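Local coordinates for SidF, inhibitor of growth family, member 3 (Legionella pneumophila subsp. pneumophila, PDB 4FYE), which probably acts as a phosphatidylinositol phosphate phosphatase, removing phosphate from phosphoinositide lipids, at residues Glu375-Glu378 / Tyr379-Met383; Asn446-Thr449 / Asp450-Ile453. The protein carries 1 engineered substitution. All coordinates share one frame; numbering follows the deposited sequence.

Contact 1: Glu375-Glu378 / Tyr379-Met383; sequences EQFE and YVRQM
Glu375 and Tyr379, one helical turn apart in helix 373-387, lie side by side, with the methylenes of Glu375 over one face of the ring. The contact is a CH-pi interaction. Glu375 CB sits 3.9 Å from the centroid of the Tyr379 ring, 8° off the ring normal. Glu375 CG lies over the same face, 3.6 Å from Tyr379 CZ. Both side chains point the same way. Each has CG anti to its carbonyl carbon. The Glu375 chain then bends at chi2 (74°), which turns the acid group off the ring and leaves aliphatic carbons against the aromatic face. The carboxylate and ring planes are 72° apart.

Backbone hydrogen bonds run alongside. Tyr379 N donates to Glu375 O at 2.7 Å. Arg381 N reaches Phe377 O at 3.0 Å, and Gln382 N reaches Glu378 O at 3.1 Å. Val380 N makes only a weak bond to Phe377 O.

The contact between Phe377 and Arg381 is looser. Phe377 CE1 is 4.3 Å from Arg381 CB, an oblique approach. Val380 CG2 lies against a backbone carbonyl, 3.5 Å from Gln376 O.

Met414 of strand 402-416 touches both Phe377 and Arg381, while Ile290 of helix 284-311 touches Tyr379. Glu378 pairs with Lys374, and Arg381 forms salt bridges through NE with Asp385 and through NH2 with Glu543 of helix 522-583.

The chemistry is therefore divided. Methylene groups cover the tyrosine, and two carboxylates hold the arginine. Gripped at NE and NH2, its guanidinium group would probably be limited in rotation.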
loop_
_atom_site.group_PDB
_atom_site.type_symbol
_atom_site.label_atom_id
_atom_site.label_comp_id
_atom_site.label_asym_id
_atom_site.label_seq_id
_atom_site.Cartn_x
_atom_site.Cartn_y
_atom_site.Cartn_z
ATOM N N GLU A 375 16.093 -1.672 -10.164
ATOM C CA GLU A 375 15.031 -1.961 -11.157
ATOM C C GLU A 375 13.648 -1.680 -10.599
ATOM O O GLU A 375 12.790 -1.133 -11.294
ATOM C CB GLU A 375 15.116 -3.393 -11.678
ATOM C CG GLU A 375 16.319 -3.615 -12.595
ATOM C CD GLU A 375 17.672 -3.687 -11.832
ATOM O OE1 GLU A 375 17.805 -4.359 -10.769
ATOM O OE2 GLU A 375 18.631 -3.068 -12.327
ATOM N N GLN A 376 13.439 -1.995 -9.330
ATOM C CA GLN A 376 12.110 -1.772 -8.709
ATOM C C GLN A 376 11.761 -0.338 -8.814
ATOM O O GLN A 376 10.579 0.026 -8.882
ATOM C CB GLN A 376 12.080 -2.155 -7.239
ATOM C CG GLN A 376 12.336 -3.613 -6.987
ATOM C CD GLN A 376 12.340 -3.932 -5.497
ATOM O OE1 GLN A 376 13.223 -4.653 -4.963
ATOM N NE2 GLN A 376 11.368 -3.396 -4.819
ATOM N N PHE A 377 12.793 0.492 -8.870
ATOM C CA PHE A 377 12.567 1.907 -9.079
ATOM C C PHE A 377 12.412 2.110 -10.567
ATOM O O PHE A 377 11.390 2.593 -11.042
ATOM C CB PHE A 377 13.696 2.774 -8.489
ATOM C CG PHE A 377 13.752 4.159 -9.070
ATOM C CD1 PHE A 377 12.765 5.080 -8.783
ATOM C CD2 PHE A 377 14.766 4.519 -9.934
ATOM C CE1 PHE A 377 12.800 6.359 -9.309
ATOM C CE2 PHE A 377 14.801 5.800 -10.498
ATOM C CZ PHE A 377 13.815 6.733 -10.178
ATOM N N GLU A 378 13.428 1.699 -11.297
ATOM C CA GLU A 378 13.527 2.054 -12.705
ATOM C C GLU A 378 12.419 1.500 -13.618
ATOM O O GLU A 378 11.861 2.258 -14.408
ATOM C CB GLU A 378 14.906 1.759 -13.249
ATOM C CG GLU A 378 15.655 3.040 -13.507
ATOM C CD GLU A 378 17.125 2.819 -13.829
ATOM O OE1 GLU A 378 17.450 2.116 -14.831
ATOM O OE2 GLU A 378 17.965 3.382 -13.086
ATOM N N TYR A 379 12.048 0.228 -13.462
ATOM C CA TYR A 379 11.046 -0.378 -14.331
ATOM C C TYR A 379 9.645 0.144 -14.078
ATOM O O TYR A 379 8.815 0.217 -14.997
ATOM C CB TYR A 379 11.038 -1.874 -14.139
ATOM C CG TYR A 379 12.249 -2.587 -14.683
ATOM C CD1 TYR A 379 13.416 -1.888 -14.997
ATOM C CD2 TYR A 379 12.235 -3.956 -14.897
ATOM C CE1 TYR A 379 14.528 -2.524 -15.521
ATOM C CE2 TYR A 379 13.369 -4.593 -15.351
ATOM C CZ TYR A 379 14.485 -3.859 -15.667
ATOM O OH TYR A 379 15.550 -4.457 -16.169
ATOM N N VAL A 380 9.369 0.475 -12.825
ATOM C CA VAL A 380 8.015 0.797 -12.448
ATOM C C VAL A 380 7.822 2.226 -12.879
ATOM O O VAL A 380 6.840 2.554 -13.571
ATOM C CB VAL A 380 7.770 0.572 -10.930
ATOM C CG1 VAL A 380 6.531 1.313 -10.475
ATOM C CG2 VAL A 380 7.668 -0.912 -10.574
ATOM N N ARG A 381 8.793 3.074 -12.550
ATOM C CA ARG A 381 8.748 4.471 -12.981
ATOM C C ARG A 381 8.636 4.631 -14.521
ATOM O O ARG A 381 7.925 5.480 -15.009
ATOM C CB ARG A 381 9.907 5.246 -12.339
ATOM C CG ARG A 381 10.704 6.146 -13.247
ATOM C CD ARG A 381 10.052 7.486 -13.434
ATOM N NE ARG A 381 10.048 7.871 -14.842
ATOM C CZ ARG A 381 10.731 7.301 -15.845
ATOM N NH1 ARG A 381 11.545 6.273 -15.648
ATOM N NH2 ARG A 381 10.595 7.777 -17.073
ATOM N N GLN A 382 9.259 3.752 -15.278
ATOM C CA GLN A 382 9.185 3.818 -16.735
ATOM C C GLN A 382 7.803 3.363 -17.263
ATOM O O GLN A 382 7.206 4.014 -18.159
ATOM C CB GLN A 382 10.338 2.986 -17.294
ATOM C CG GLN A 382 10.246 2.557 -18.740
ATOM C CD GLN A 382 11.539 1.933 -19.264
ATOM O OE1 GLN A 382 11.857 2.082 -20.456
ATOM N NE2 GLN A 382 12.309 1.259 -18.378
ATOM N N MET A 383 7.279 2.271 -16.699
ATOM C CA MET A 383 5.955 1.776 -17.106
ATOM C C MET A 383 4.785 2.722 -16.658
ATOM O O MET A 383 3.852 2.968 -17.409
ATOM C CB MET A 383 5.755 0.295 -16.720
ATOM C CG MET A 383 6.912 -0.638 -17.075
ATOM S SD MET A 383 7.459 -0.753 -18.823
ATOM C CE MET A 383 8.017 0.883 -19.173
#

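Contact 2: Asn446-Thr449 / Asp450-Ile453; sequences NQMT and DDVI
Asp450 and Asp451 each set a carboxylate oxygen beside the carbonyl one turn earlier in helix 438-458. Both have CG beside the backbone N (chi1 -69° and -61°). This brings each carboxylate near the very carbonyl that its own amide uses. Asp450 N donates to Asn446 O at 2.7 Å, while Asp450 OD2 stands 3.0 Å from that oxygen. Asp451 N bonds to Gln447 O at 2.8 Å, with Asp451 OD1 2.9 Å from the same acceptor. The carboxylate-carbonyl pairs are acceptor against acceptor, not bonds.

Asn446 CB lies 4.2 Å from Asp450 OD2. Arg557 of helix 522-583 is shared by Asp450 OD1, in a salt bridge, and the Asn446 amide, which also bonds to His550. Asp451 OD1 forms a salt bridge with Arg413, and its OD2 bonds to Tyr640.

The branched side chains also lie against carbonyls one turn earlier. Val452 CG2 is 3.5 Å from Met448 O, and Ile453 CG1 is 3.3 Å from Thr449 O. Met448 and Val452 both touch Leu634 of helix 626-637.

Four successive i to i+4 backbone bonds mark a regular alpha-helical turn, here in a helix that packs between helices 522-583 and 626-637 of the phosphatase domain.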
loop_
_atom_site.group_PDB
_atom_site.type_symbol
_atom_site.label_atom_id
_atom_site.label_comp_id
_atom_site.label_asym_id
_atom_site.label_seq_id
_atom_site.Cartn_x
_atom_site.Cartn_y
_atom_site.Cartn_z
ATOM N N ASN A 446 7.815 19.001 -8.498
ATOM C CA ASN A 446 7.208 20.023 -9.387
ATOM C C ASN A 446 5.753 19.647 -9.771
ATOM O O ASN A 446 4.833 20.476 -9.735
ATOM C CB ASN A 446 8.021 20.171 -10.656
ATOM C CG ASN A 446 9.324 20.856 -10.445
ATOM O OD1 ASN A 446 9.467 21.722 -9.560
ATOM N ND2 ASN A 446 10.311 20.500 -11.286
ATOM N N GLN A 447 5.546 18.393 -10.126
ATOM C CA GLN A 447 4.200 17.985 -10.553
ATOM C C GLN A 447 3.182 18.252 -9.470
ATOM O O GLN A 447 2.168 18.884 -9.716
ATOM C CB GLN A 447 4.176 16.516 -10.875
ATOM C CG GLN A 447 5.145 16.147 -11.972
ATOM C CD GLN A 447 5.156 14.658 -12.267
ATOM O OE1 GLN A 447 5.336 13.823 -11.383
ATOM N NE2 GLN A 447 4.948 14.324 -13.525
ATOM N N MET A 448 3.498 17.802 -8.261
ATOM C CA MET A 448 2.567 17.821 -7.138
ATOM C C MET A 448 2.387 19.246 -6.725
ATOM O O MET A 448 1.315 19.656 -6.315
ATOM C CB MET A 448 3.134 17.008 -5.936
ATOM C CG MET A 448 3.249 15.501 -6.175
ATOM S SD MET A 448 1.610 14.763 -6.371
ATOM C CE MET A 448 1.022 14.671 -4.664
ATOM N N THR A 449 3.444 20.024 -6.811
ATOM C CA THR A 449 3.255 21.395 -6.496
ATOM C C THR A 449 2.396 22.109 -7.568
ATOM O O THR A 449 1.470 22.834 -7.216
ATOM C CB THR A 449 4.553 22.145 -6.035
ATOM O OG1 THR A 449 4.612 23.408 -6.681
ATOM C CG2 THR A 449 5.852 21.400 -6.311
ATOM N N ASP A 450 2.650 21.884 -8.857
ATOM C CA ASP A 450 1.761 22.438 -9.930
ATOM C C ASP A 450 0.269 22.001 -9.729
ATOM O O ASP A 450 -0.641 22.845 -9.770
ATOM C CB ASP A 450 2.311 22.130 -11.359
ATOM C CG ASP A 450 3.662 22.924 -11.703
ATOM O OD1 ASP A 450 3.666 24.181 -11.643
ATOM O OD2 ASP A 450 4.719 22.319 -12.064
ATOM N N ASP A 451 0.033 20.707 -9.417
ATOM C CA ASP A 451 -1.336 20.213 -9.135
ATOM C C ASP A 451 -1.940 20.957 -7.987
ATOM O O ASP A 451 -3.141 21.205 -7.970
ATOM C CB ASP A 451 -1.368 18.739 -8.738
ATOM C CG ASP A 451 -0.858 17.838 -9.802
ATOM O OD1 ASP A 451 -0.424 18.340 -10.858
ATOM O OD2 ASP A 451 -0.879 16.623 -9.588
ATOM N N VAL A 452 -1.128 21.270 -6.984
ATOM C CA VAL A 452 -1.672 22.067 -5.901
ATOM C C VAL A 452 -1.997 23.529 -6.297
ATOM O O VAL A 452 -2.978 24.073 -5.804
ATOM C CB VAL A 452 -0.821 21.985 -4.642
ATOM C CG1 VAL A 452 -1.138 23.118 -3.672
ATOM C CG2 VAL A 452 -1.120 20.694 -3.952
ATOM N N ILE A 453 -1.190 24.136 -7.177
ATOM C CA ILE A 453 -1.446 25.489 -7.682
ATOM C C ILE A 453 -2.802 25.488 -8.421
ATOM O O ILE A 453 -3.692 26.259 -8.059
ATOM C CB ILE A 453 -0.277 26.040 -8.577
ATOM C CG1 ILE A 453 1.073 26.099 -7.827
ATOM C CG2 ILE A 453 -0.583 27.422 -9.167
ATOM C CD1 ILE A 453 1.043 26.816 -6.497
#

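In the fold
Contacts 1 and 2 are both single stretches of alpha helix, in helix 373-387 and helix 438-458. Each is mostly buried, with some partly exposed residues. Contact 1 lies nearer the middle of the chain, its centre about 17 Å from the chain centre, against about 23 Å for contact 2. Their own centres are about 22 Å apart, and they do not touch. Long helix 522-583 meets both. The charges are opposite: contact 1 presents a cation, an arginine, to a glutamate of that helix, whereas contact 2 presents an asparagine and an aspartate to one of its arginines. Only contact 1 has an aromatic ring covered by methylene groups; contact 2 has two adjacent acids.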